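Local structure of nuclear polyadenylated RNA-binding protein NAB2 (Saccharomyces cerevisiae, 2V75) at residues A[47-52]-A[66-71]. The protein binds the poly(A) tails of mRNAs, protecting them from the exosome, and takes part in tail-length control and nuclear export, the latter requiring this N-terminal domain. Numbering follows the deposited sequence.
Sequences SVVDEL and NVVQTA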
loop_
_atom_site.group_PDB
_atom_site.type_symbol
_atom_site.label_atom_id
_atom_site.label_comp_id
_atom_site.label_asym_id
_atom_site.label_seq_id
_atom_site.Cartn_x
_atom_site.Cartn_y
_atom_site.Cartn_z
ATOM N N SER A 47 -7.982 10.988 0.007
ATOM C CA SER A 47 -9.058 10.321 0.751
ATOM C C SER A 47 -8.571 9.011 1.348
ATOM O O SER A 47 -8.955 8.624 2.449
ATOM C CB SER A 47 -10.322 10.111 -0.100
ATOM O OG SER A 47 -10.305 8.867 -0.811
ATOM N N VAL A 48 -7.713 8.291 0.656
ATOM C CA VAL A 48 -7.212 7.055 1.211
ATOM C C VAL A 48 -6.249 7.382 2.376
ATOM O O VAL A 48 -6.282 6.723 3.411
ATOM C CB VAL A 48 -6.552 6.155 0.153
ATOM C CG1 VAL A 48 -5.910 4.930 0.804
ATOM C CG2 VAL A 48 -7.595 5.865 -0.976
ATOM N N VAL A 49 -5.382 8.365 2.199
ATOM C CA VAL A 49 -4.436 8.711 3.272
ATOM C C VAL A 49 -5.180 9.216 4.504
ATOM O O VAL A 49 -4.969 8.738 5.634
ATOM C CB VAL A 49 -3.402 9.711 2.772
ATOM C CG1 VAL A 49 -2.463 10.139 3.922
ATOM C CG2 VAL A 49 -2.564 9.043 1.675
ATOM N N ASP A 50 -6.108 10.121 4.255
ATOM C CA ASP A 50 -7.029 10.600 5.292
ATOM C C ASP A 50 -7.665 9.463 6.111
ATOM O O ASP A 50 -7.649 9.515 7.336
ATOM C CB ASP A 50 -8.154 11.424 4.670
ATOM C CG ASP A 50 -7.735 12.805 4.313
ATOM O OD1 ASP A 50 -6.629 13.211 4.745
ATOM O OD2 ASP A 50 -8.543 13.486 3.624
ATOM N N GLU A 51 -8.221 8.447 5.444
ATOM C CA GLU A 51 -8.939 7.385 6.107
ATOM C C GLU A 51 -7.951 6.586 6.936
ATOM O O GLU A 51 -8.244 6.266 8.091
ATOM C CB GLU A 51 -9.726 6.508 5.116
ATOM C CG GLU A 51 -10.297 5.206 5.634
ATOM C CD GLU A 51 -11.700 5.337 6.222
ATOM O OE1 GLU A 51 -12.057 6.472 6.615
ATOM O OE2 GLU A 51 -12.422 4.311 6.278
ATOM N N LEU A 52 -6.776 6.285 6.395
ATOM C CA LEU A 52 -5.783 5.496 7.125
ATOM C C LEU A 52 -5.282 6.241 8.387
ATOM O O LEU A 52 -5.064 5.640 9.451
ATOM C CB LEU A 52 -4.597 5.161 6.226
ATOM C CG LEU A 52 -4.886 4.237 5.051
ATOM C CD1 LEU A 52 -3.670 4.201 4.025
ATOM C CD2 LEU A 52 -5.263 2.920 5.599
ATOM N N ASN A 66 3.403 7.789 1.425
ATOM C CA ASN A 66 4.319 6.983 0.644
ATOM C C ASN A 66 3.743 5.622 0.289
ATOM O O ASN A 66 3.888 5.176 -0.852
ATOM C CB ASN A 66 5.602 6.799 1.407
ATOM C CG ASN A 66 6.621 6.003 0.596
ATOM O OD1 ASN A 66 7.157 4.992 1.051
ATOM N ND2 ASN A 66 6.895 6.483 -0.626
ATOM N N VAL A 67 3.131 4.972 1.263
ATOM C CA VAL A 67 2.570 3.630 1.092
ATOM C C VAL A 67 1.436 3.737 0.089
ATOM O O VAL A 67 1.361 2.939 -0.850
ATOM C CB VAL A 67 2.051 3.020 2.375
ATOM C CG1 VAL A 67 1.286 1.680 2.072
ATOM C CG2 VAL A 67 3.231 2.831 3.374
ATOM N N VAL A 68 0.555 4.707 0.297
ATOM C CA VAL A 68 -0.563 4.906 -0.645
ATOM C C VAL A 68 -0.101 5.222 -2.101
ATOM O O VAL A 68 -0.608 4.655 -3.106
ATOM C CB VAL A 68 -1.600 5.916 -0.065
ATOM C CG1 VAL A 68 -2.619 6.244 -1.136
ATOM C CG2 VAL A 68 -2.257 5.350 1.247
ATOM N N GLN A 69 0.821 6.164 -2.264
ATOM C CA GLN A 69 1.458 6.453 -3.549
ATOM C C GLN A 69 2.006 5.195 -4.211
ATOM O O GLN A 69 1.787 4.922 -5.381
ATOM C CB GLN A 69 2.558 7.507 -3.320
ATOM C CG GLN A 69 1.977 8.849 -3.017
ATOM C CD GLN A 69 3.051 9.897 -2.746
ATOM O OE1 GLN A 69 4.233 9.555 -2.703
ATOM N NE2 GLN A 69 2.638 11.138 -2.534
ATOM N N THR A 70 2.715 4.372 -3.447
ATOM C CA THR A 70 3.280 3.164 -3.996
ATOM C C THR A 70 2.202 2.164 -4.436
ATOM O O THR A 70 2.315 1.561 -5.510
ATOM C CB THR A 70 4.126 2.456 -2.932
ATOM O OG1 THR A 70 5.182 3.331 -2.565
ATOM C CG2 THR A 70 4.674 1.092 -3.419
ATOM N N ALA A 71 1.133 2.091 -3.671
ATOM C CA ALA A 71 0.021 1.206 -3.983
ATOM C C ALA A 71 -0.611 1.619 -5.311
ATOM O O ALA A 71 -0.838 0.771 -6.142
ATOM C CB ALA A 71 -1.050 1.269 -2.888
#
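Val68 sets CG1 anti to its backbone N (chi1 172°), which leaves CG2 beside that nitrogen, and with both methyls it enters a notch formed by Val48, Val49 and Leu52. Val49 has nearly the same rotation (chi1 177°), and there it is CG2, the methyl beside the backbone N, that meets Val68, lying 3.7 Å from Val68 CB. Val48 uses its other branch: its CG1 rests 3.7 Å from Val68 CG2 and also reaches Val68 CG1, the two side chains passing at a slant. Leu52, one turn beyond Val48, comes tip to tip with Val68, its CD1 only 3.3 Å from Val68 CG2, closer than carbons usually pack. Valine suits these places because branching at CB keeps two methyls close to the helix backbone, short enough for the side chains to meet across axes 9.8 Å apart at closest approach, whereas the longer leucine reaches across from the next turn. All four residues are buried, and the contact is wholly apolar. Cutting Val68 back to an alanine is likely to open a gap facing Val48 CG1 and Leu52 CD1, leaving Val49 CG2 with the CB alone.

The two segments run obliquely antiparallel, their N-to-C directions 139° apart. The contact joins helix 45-55 to helix 61-79 inside the N-terminal domain of Nab2, an all-helical domain of a family grouped with the PWI-like folds; helix 28-40 packs against both through Ile35, which touches Leu52 and Val67, while helix 7-18 meets helix 61-79 at Val67, Thr70 and Ala71.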